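Local coordinates for plasmin and fibronectin-binding protein A (Streptococcus pneumoniae, PDB 4MR0) that acts as a fibronectin-dependent adhesin and invasin of the bacterial surface, and binds human fibronectin, plasmin, plasminogen and serum albumin, at residues 189-194 with 235-240; 194-199 with 212-217. All coordinates share one frame; numbering follows the deposited sequence.

In the fold
Both contacts lie toward the N-terminal end of the right-handed parallel beta-helix that forms this part of the adhesin, their centres about 19 Å apart. Along the chain the order is 189-194, 194-199, 212-217, 235-240, so contact 2 falls within the span of contact 1. Phe194 belongs to both, and strands 191-192 and 194-195, separated by a corner at Val193, each pair in parallel with strand 243-252. Contact 1 packs a long loop against one coil; contact 2 joins strand 194-195 and the turn after it to strand 211-217 across the interior. Residues 189-199 thus carry manganese ligand His189, a loop contact and an interior aromatic contact, with Pro190 CD 3.5 Å from Phe199 CZ where the two touch.

Contact 1. Residues 189-194 with 235-240; sequences HPSIVF and KNLPLI. With MN (manganese (II) ion), chain F.
In this parallel beta-helix of the pectate lyase-like kind, Ser191 on the short strand 191-192 meets Leu237 and Ile240, the two ends of a type I beta turn in the loop that leads to strand 243-252. The contact is small, 110 Å² in all, and apolar across the gap: no hydrogen bond joins the segments. Ile240 uses its CG2 methyl, which stands 3.6 Å from Ser191 CB; with chi1 at 68°, its CG1 sits between the backbone N and the carbonyl carbon, and CD1 comes alongside at 4.0 Å from Ser191 OG. From the other end of the turn Leu237 CD1 also reaches Ser191 OG, at 4.0 Å. The hydroxyl is thus covered by methyl groups, yet its polar needs are met elsewhere, by Ile184 O and Asn182 ND2.

Two residues earlier the chain carries a manganese site. His189 NE2 binds the ion at 2.3 Å, and Thr200 O, Glu162 OE2 and three waters complete six ligands. The imidazole's rotation is fixed from its other nitrogen: ND1 donates to a lone pair of Pro190 O at 2.7 Å, with an N-H...O angle of 157°. That oxygen lies within 5° of the ring plane, leaving NE2 directed at the manganese while ND1 holds the neighbouring carbonyl.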
ATOM      1  N   HIS A 189      -7.726 -19.123 -12.580  1.00 18.97           N
ATOM      2  CA  HIS A 189      -7.306 -19.531 -11.243  1.00 17.67           C
ATOM      3  C   HIS A 189      -6.241 -18.574 -10.701  1.00 19.51           C
ATOM      4  O   HIS A 189      -5.405 -18.065 -11.452  1.00 18.81           O
ATOM      5  CB  HIS A 189      -6.757 -20.959 -11.374  1.00 16.91           C
ATOM      6  CG  HIS A 189      -6.453 -21.646 -10.080  1.00 16.36           C
ATOM      7  ND1 HIS A 189      -5.410 -21.271  -9.258  1.00 15.74           N
ATOM      8  CD2 HIS A 189      -6.993 -22.756  -9.518  1.00 14.86           C
ATOM      9  CE1 HIS A 189      -5.317 -22.123  -8.252  1.00 14.96           C
ATOM     10  NE2 HIS A 189      -6.266 -23.033  -8.386  1.00 15.52           N
ATOM     11  N   PRO A 190      -6.262 -18.306  -9.384  1.00 19.51           N
ATOM     12  CA  PRO A 190      -5.251 -17.396  -8.842  1.00 19.14           C
ATOM     13  C   PRO A 190      -3.842 -17.984  -8.909  1.00 19.48           C
ATOM     14  O   PRO A 190      -3.666 -19.201  -8.958  1.00 19.54           O
ATOM     15  CB  PRO A 190      -5.723 -17.160  -7.408  1.00 19.63           C
ATOM     16  CG  PRO A 190      -6.487 -18.413  -7.078  1.00 21.53           C
ATOM     17  CD  PRO A 190      -7.247 -18.686  -8.356  1.00 19.14           C
ATOM     18  N   SER A 191      -2.845 -17.107  -8.935  1.00 17.74           N
ATOM     19  CA  SER A 191      -1.450 -17.529  -8.975  1.00 17.22           C
ATOM     20  C   SER A 191      -0.778 -16.858  -7.784  1.00 16.52           C
ATOM     21  O   SER A 191       0.072 -15.981  -7.935  1.00 19.67           O
ATOM     22  CB  SER A 191      -0.795 -17.091 -10.289  1.00 17.51           C
ATOM     23  OG  SER A 191       0.538 -17.573 -10.389  1.00 17.99           O
ATOM     24  N   ILE A 192      -1.203 -17.268  -6.593  1.00 16.59           N
ATOM     25  CA  ILE A 192      -0.688 -16.748  -5.331  1.00 16.21           C
ATOM     26  C   ILE A 192      -0.101 -17.954  -4.611  1.00 16.93           C
ATOM     27  O   ILE A 192      -0.782 -18.960  -4.425  1.00 16.36           O
ATOM     28  CB  ILE A 192      -1.834 -16.125  -4.511  1.00 15.40           C
ATOM     29  CG1 ILE A 192      -2.468 -14.985  -5.325  1.00 16.88           C
ATOM     30  CG2 ILE A 192      -1.317 -15.635  -3.155  1.00 13.77           C
ATOM     31  CD1 ILE A 192      -3.726 -14.371  -4.694  1.00 18.56           C
ATOM     32  N   VAL A 193       1.163 -17.845  -4.215  1.00 16.39           N
ATOM     33  CA  VAL A 193       1.886 -18.941  -3.569  1.00 15.90           C
ATOM     34  C   VAL A 193       1.380 -19.478  -2.232  1.00 17.09           C
ATOM     35  O   VAL A 193       1.250 -20.693  -2.062  1.00 16.09           O
ATOM     36  CB  VAL A 193       3.382 -18.573  -3.411  1.00 17.27           C
ATOM     37  CG1 VAL A 193       4.162 -19.769  -2.891  1.00 14.30           C
ATOM     38  CG2 VAL A 193       3.944 -18.125  -4.750  1.00 15.12           C
ATOM     39  N   PHE A 194       1.103 -18.586  -1.286  1.00 16.15           N
ATOM     40  CA  PHE A 194       0.642 -18.981   0.043  1.00 15.64           C
ATOM     41  C   PHE A 194      -0.723 -18.404   0.420  1.00 15.90           C
ATOM     42  O   PHE A 194      -0.994 -17.232   0.158  1.00 12.38           O
ATOM     43  CB  PHE A 194       1.657 -18.529   1.101  1.00 15.34           C
ATOM     44  CG  PHE A 194       3.016 -19.146   0.950  1.00 15.91           C
ATOM     45  CD1 PHE A 194       3.215 -20.492   1.241  1.00 17.38           C
ATOM     46  CD2 PHE A 194       4.091 -18.386   0.506  1.00 17.77           C
ATOM     47  CE1 PHE A 194       4.470 -21.070   1.104  1.00 16.06           C
ATOM     48  CE2 PHE A 194       5.350 -18.951   0.364  1.00 16.56           C
ATOM     49  CZ  PHE A 194       5.536 -20.301   0.660  1.00 18.71           C
ATOM     50  N   LYS A 235       5.858 -14.205 -18.998  1.00 26.78           N
ATOM     51  CA  LYS A 235       6.674 -15.134 -19.765  1.00 28.55           C
ATOM     52  C   LYS A 235       6.625 -16.599 -19.328  1.00 26.97           C
ATOM     53  O   LYS A 235       6.432 -17.484 -20.161  1.00 26.78           O
ATOM     54  CB  LYS A 235       8.125 -14.651 -19.758  1.00 31.42           C
ATOM     55  CG  LYS A 235       9.104 -15.586 -20.437  1.00 36.36           C
ATOM     56  CD  LYS A 235      10.498 -14.997 -20.413  1.00 39.60           C
ATOM     57  CE  LYS A 235      11.505 -15.943 -21.036  1.00 44.74           C
ATOM     58  NZ  LYS A 235      12.867 -15.336 -21.078  1.00 48.22           N
ATOM     59  N   ASN A 236       6.792 -16.860 -18.034  1.00 25.42           N
ATOM     60  CA  ASN A 236       6.799 -18.235 -17.535  1.00 24.86           C
ATOM     61  C   ASN A 236       5.467 -18.778 -17.024  1.00 24.34           C
ATOM     62  O   ASN A 236       5.378 -19.952 -16.662  1.00 24.81           O
ATOM     63  CB  ASN A 236       7.846 -18.391 -16.430  1.00 25.68           C
ATOM     64  CG  ASN A 236       9.251 -18.064 -16.902  1.00 27.92           C
ATOM     65  OD1 ASN A 236       9.646 -18.434 -18.005  1.00 28.32           O
ATOM     66  ND2 ASN A 236      10.018 -17.384 -16.057  1.00 26.79           N
ATOM     67  N   LEU A 237       4.445 -17.930 -16.977  1.00 22.03           N
ATOM     68  CA  LEU A 237       3.119 -18.335 -16.509  1.00 22.16           C
ATOM     69  C   LEU A 237       2.122 -17.686 -17.462  1.00 22.96           C
ATOM     70  O   LEU A 237       1.359 -16.791 -17.083  1.00 23.22           O
ATOM     71  CB  LEU A 237       2.897 -17.838 -15.076  1.00 20.30           C
ATOM     72  CG  LEU A 237       3.950 -18.284 -14.053  1.00 19.94           C
ATOM     73  CD1 LEU A 237       3.797 -17.496 -12.752  1.00 19.76           C
ATOM     74  CD2 LEU A 237       3.817 -19.776 -13.798  1.00 19.06           C
ATOM     75  N   PRO A 238       2.113 -18.142 -18.725  1.00 23.82           N
ATOM     76  CA  PRO A 238       1.236 -17.630 -19.783  1.00 23.18           C
ATOM     77  C   PRO A 238      -0.272 -17.677 -19.570  1.00 23.36           C
ATOM     78  O   PRO A 238      -1.006 -16.961 -20.252  1.00 23.79           O
ATOM     79  CB  PRO A 238       1.681 -18.431 -21.008  1.00 24.41           C
ATOM     80  CG  PRO A 238       2.092 -19.739 -20.415  1.00 24.45           C
ATOM     81  CD  PRO A 238       2.884 -19.304 -19.205  1.00 23.31           C
ATOM     82  N   LEU A 239      -0.741 -18.492 -18.629  1.00 22.94           N
ATOM     83  CA  LEU A 239      -2.182 -18.601 -18.387  1.00 23.19           C
ATOM     84  C   LEU A 239      -2.764 -17.759 -17.241  1.00 22.95           C
ATOM     85  O   LEU A 239      -3.979 -17.675 -17.105  1.00 23.25           O
ATOM     86  CB  LEU A 239      -2.567 -20.069 -18.161  1.00 23.15           C
ATOM     87  CG  LEU A 239      -2.263 -21.049 -19.297  1.00 23.55           C
ATOM     88  CD1 LEU A 239      -2.770 -22.430 -18.907  1.00 24.52           C
ATOM     89  CD2 LEU A 239      -2.924 -20.590 -20.588  1.00 24.42           C
ATOM     90  N   ILE A 240      -1.919 -17.127 -16.431  1.00 23.02           N
ATOM     91  CA  ILE A 240      -2.418 -16.336 -15.307  1.00 23.11           C
ATOM     92  C   ILE A 240      -2.830 -14.904 -15.665  1.00 23.17           C
ATOM     93  O   ILE A 240      -2.456 -14.361 -16.708  1.00 23.13           O
ATOM     94  CB  ILE A 240      -1.368 -16.262 -14.181  1.00 22.51           C
ATOM     95  CG1 ILE A 240      -0.164 -15.434 -14.643  1.00 22.23           C
ATOM     96  CG2 ILE A 240      -0.911 -17.677 -13.814  1.00 20.18           C
ATOM     97  CD1 ILE A 240       0.833 -15.134 -13.548  1.00 22.30           C
TER
HETATM   98 MN    MN F 704      -6.527 -25.189  -7.548  1.00 19.46          MN
HETATM   99  O   HOH W   1      -7.028 -26.105  -9.693  1.00 14.80           O
HETATM  100  O   HOH W   2      -6.879 -27.186  -6.533  1.00 21.67           O
HETATM  101  O   HOH W   3      -5.819 -24.589  -5.352  1.00 19.24           O

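Contact 2. Residues 194-199 with 212-217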
ATOM      1  N   PHE A 194       1.103 -18.586  -1.286  1.00 16.15           N
ATOM      2  CA  PHE A 194       0.642 -18.981   0.043  1.00 15.64           C
ATOM      3  C   PHE A 194      -0.723 -18.404   0.420  1.00 15.90           C
ATOM      4  O   PHE A 194      -0.994 -17.232   0.158  1.00 12.38           O
ATOM      5  CB  PHE A 194       1.657 -18.529   1.101  1.00 15.34           C
ATOM      6  CG  PHE A 194       3.016 -19.146   0.950  1.00 15.91           C
ATOM      7  CD1 PHE A 194       3.215 -20.492   1.241  1.00 17.38           C
ATOM      8  CD2 PHE A 194       4.091 -18.386   0.506  1.00 17.77           C
ATOM      9  CE1 PHE A 194       4.470 -21.070   1.104  1.00 16.06           C
ATOM     10  CE2 PHE A 194       5.350 -18.951   0.364  1.00 16.56           C
ATOM     11  CZ  PHE A 194       5.536 -20.301   0.660  1.00 18.71           C
ATOM     12  N   MET A 195      -1.558 -19.237   1.046  1.00 15.18           N
ATOM     13  CA  MET A 195      -2.885 -18.834   1.516  1.00 14.87           C
ATOM     14  C   MET A 195      -3.124 -19.406   2.918  1.00 16.11           C
ATOM     15  O   MET A 195      -2.532 -20.425   3.283  1.00 15.68           O
ATOM     16  CB  MET A 195      -3.967 -19.341   0.574  1.00 16.49           C
ATOM     17  CG  MET A 195      -4.044 -18.591  -0.747  1.00 18.28           C
ATOM     18  SD  MET A 195      -5.525 -19.011  -1.709  1.00  0.98           S
ATOM     19  CE  MET A 195      -5.244 -18.170  -3.237  1.00 16.95           C
ATOM     20  N   THR A 196      -3.969 -18.741   3.708  1.00 15.71           N
ATOM     21  CA  THR A 196      -4.270 -19.195   5.063  1.00 14.21           C
ATOM     22  C   THR A 196      -5.609 -19.921   5.126  1.00 15.22           C
ATOM     23  O   THR A 196      -6.171 -20.140   6.201  1.00 15.93           O
ATOM     24  CB  THR A 196      -4.306 -18.022   6.055  1.00 14.92           C
ATOM     25  OG1 THR A 196      -5.350 -17.116   5.685  1.00 14.91           O
ATOM     26  CG2 THR A 196      -2.971 -17.290   6.067  1.00 14.73           C
ATOM     27  N   GLY A 197      -6.114 -20.294   3.959  1.00 15.90           N
ATOM     28  CA  GLY A 197      -7.369 -21.014   3.876  1.00 16.15           C
ATOM     29  C   GLY A 197      -7.361 -21.826   2.598  1.00 16.66           C
ATOM     30  O   GLY A 197      -6.584 -21.540   1.689  1.00 16.60           O
ATOM     31  N   LEU A 198      -8.227 -22.829   2.512  1.00 17.80           N
ATOM     32  CA  LEU A 198      -8.268 -23.684   1.331  1.00 18.99           C
ATOM     33  C   LEU A 198      -8.867 -23.046   0.084  1.00 18.05           C
ATOM     34  O   LEU A 198      -9.757 -22.199   0.156  1.00 15.41           O
ATOM     35  CB  LEU A 198      -9.039 -24.971   1.641  1.00 23.37           C
ATOM     36  CG  LEU A 198      -8.431 -25.907   2.691  1.00 25.82           C
ATOM     37  CD1 LEU A 198      -9.315 -27.144   2.832  1.00 26.95           C
ATOM     38  CD2 LEU A 198      -7.018 -26.309   2.273  1.00 27.36           C
ATOM     39  N   PHE A 199      -8.346 -23.469  -1.061  1.00 17.18           N
ATOM     40  CA  PHE A 199      -8.835 -23.022  -2.356  1.00 18.07           C
ATOM     41  C   PHE A 199      -8.574 -24.161  -3.336  1.00 17.75           C
ATOM     42  O   PHE A 199      -7.501 -24.764  -3.325  1.00 18.04           O
ATOM     43  CB  PHE A 199      -8.116 -21.751  -2.828  1.00 18.49           C
ATOM     44  CG  PHE A 199      -8.664 -21.204  -4.122  1.00 18.68           C
ATOM     45  CD1 PHE A 199      -8.277 -21.751  -5.346  1.00 17.28           C
ATOM     46  CD2 PHE A 199      -9.625 -20.195  -4.112  1.00 18.49           C
ATOM     47  CE1 PHE A 199      -8.840 -21.305  -6.540  1.00 17.56           C
ATOM     48  CE2 PHE A 199     -10.198 -19.739  -5.303  1.00 20.16           C
ATOM     49  CZ  PHE A 199      -9.807 -20.297  -6.519  1.00 19.70           C
ATOM     50  N   GLU A 212      -4.293 -18.642  13.186  1.00 17.06           N
ATOM     51  CA  GLU A 212      -3.492 -17.740  13.992  1.00 17.55           C
ATOM     52  C   GLU A 212      -2.097 -18.264  14.293  1.00 17.54           C
ATOM     53  O   GLU A 212      -1.803 -19.451  14.117  1.00 15.50           O
ATOM     54  CB  GLU A 212      -4.208 -17.459  15.316  1.00 21.04           C
ATOM     55  CG  GLU A 212      -4.228 -18.645  16.265  1.00 24.14           C
ATOM     56  CD  GLU A 212      -4.976 -18.348  17.552  1.00 28.32           C
ATOM     57  OE1 GLU A 212      -6.213 -18.532  17.586  1.00 27.55           O
ATOM     58  OE2 GLU A 212      -4.327 -17.915  18.531  1.00 31.37           O
ATOM     59  N   ASP A 213      -1.247 -17.348  14.745  1.00 16.55           N
ATOM     60  CA  ASP A 213       0.121 -17.667  15.122  1.00 19.79           C
ATOM     61  C   ASP A 213       0.891 -18.302  13.969  1.00 19.16           C
ATOM     62  O   ASP A 213       1.310 -19.460  14.039  1.00 17.84           O
ATOM     63  CB  ASP A 213       0.093 -18.592  16.341  1.00 20.67           C
ATOM     64  CG  ASP A 213       1.466 -18.840  16.916  1.00 24.38           C
ATOM     65  OD1 ASP A 213       2.312 -17.913  16.870  1.00 22.93           O
ATOM     66  OD2 ASP A 213       1.689 -19.959  17.425  1.00 24.47           O
ATOM     67  N   ILE A 214       1.061 -17.531  12.901  1.00 16.85           N
ATOM     68  CA  ILE A 214       1.779 -17.996  11.721  1.00 17.88           C
ATOM     69  C   ILE A 214       2.922 -17.026  11.444  1.00 17.48           C
ATOM     70  O   ILE A 214       2.728 -15.812  11.480  1.00 17.33           O
ATOM     71  CB  ILE A 214       0.851 -18.023  10.480  1.00 18.34           C
ATOM     72  CG1 ILE A 214      -0.318 -18.982  10.723  1.00 16.48           C
ATOM     73  CG2 ILE A 214       1.630 -18.459   9.249  1.00 17.05           C
ATOM     74  CD1 ILE A 214      -1.420 -18.884   9.688  1.00 18.65           C
ATOM     75  N   SER A 215       4.116 -17.551  11.186  1.00 15.85           N
ATOM     76  CA  SER A 215       5.243 -16.684  10.882  1.00 14.73           C
ATOM     77  C   SER A 215       5.992 -17.225   9.672  1.00 15.44           C
ATOM     78  O   SER A 215       6.023 -18.435   9.430  1.00 14.88           O
ATOM     79  CB  SER A 215       6.189 -16.552  12.088  1.00 17.62           C
ATOM     80  OG  SER A 215       6.775 -17.791  12.447  1.00 20.43           O
ATOM     81  N   TYR A 216       6.553 -16.305   8.894  1.00 13.61           N
ATOM     82  CA  TYR A 216       7.308 -16.631   7.692  1.00 15.03           C
ATOM     83  C   TYR A 216       8.508 -15.685   7.660  1.00 14.98           C
ATOM     84  O   TYR A 216       8.336 -14.470   7.678  1.00 13.80           O
ATOM     85  CB  TYR A 216       6.421 -16.418   6.465  1.00 14.66           C
ATOM     86  CG  TYR A 216       7.020 -16.880   5.158  1.00 14.88           C
ATOM     87  CD1 TYR A 216       8.019 -16.141   4.524  1.00 15.29           C
ATOM     88  CD2 TYR A 216       6.582 -18.057   4.547  1.00 13.32           C
ATOM     89  CE1 TYR A 216       8.566 -16.559   3.310  1.00 15.83           C
ATOM     90  CE2 TYR A 216       7.124 -18.485   3.337  1.00 15.78           C
ATOM     91  CZ  TYR A 216       8.112 -17.732   2.726  1.00 15.72           C
ATOM     92  OH  TYR A 216       8.657 -18.152   1.535  1.00 15.87           O
ATOM     93  N   SER A 217       9.722 -16.232   7.607  1.00 15.88           N
ATOM     94  CA  SER A 217      10.904 -15.381   7.614  1.00 17.01           C
ATOM     95  C   SER A 217      12.023 -15.860   6.699  1.00 17.01           C
ATOM     96  O   SER A 217      12.297 -17.056   6.616  1.00 17.69           O
ATOM     97  CB  SER A 217      11.471 -15.286   9.037  1.00 17.88           C
ATOM     98  OG  SER A 217      10.442 -15.274  10.010  1.00 28.11           O
TER
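Inside the parallel beta-helix, residues of strand 194-195 and the turn after it face strand 211-217 across the interior, and Phe194 and Tyr216 supply the main touch. Their CA atoms are 10.4 Å apart, too far for backbone pairing, so the side chains alone bridge the gap; the two segments together bury 132 Å². The rings form an offset edge-to-face pair: the edge of Tyr216 is turned toward the face of Phe194, with centroids 5.1 Å apart and planes at 60°. Contact is concentrated on one corner of each ring. Tyr216 CE2 lies 3.5 Å from Phe194 CE2 and nearly as close to Phe194 CZ, while the phenol oxygen OH comes within 3.6 Å of Phe194 CE2.

The first torsions differ, and each helps to place its ring. In Phe194, chi1 of -62° sets CG anti to the carbonyl carbon; in Tyr216, chi1 of -173° extends CG opposite the backbone N, carrying the ring inward from its strand. Phe246 of strand 243-252 joins both: its ring also meets that of Phe194, and it is edge-to-face with Tyr216, so the pair belongs to an aromatic cluster in the beta-helix interior. Leu172 and Leu174 of strand 170-174 also pack on Tyr216.

A second, lighter touch lies two residues on from Phe194 and two residues back from Tyr216, where the CA atoms of Thr196 and Ile214 are 9.1 Å apart. Thr196 divides its branches: OG1 is hydrogen-bonded to Gly249 N in the next coil, whereas the methyl is given to the apolar interior. There the extended Ile214 side chain ends tip to tip with it, CD1 standing 4.2 Å from Thr196 CG2.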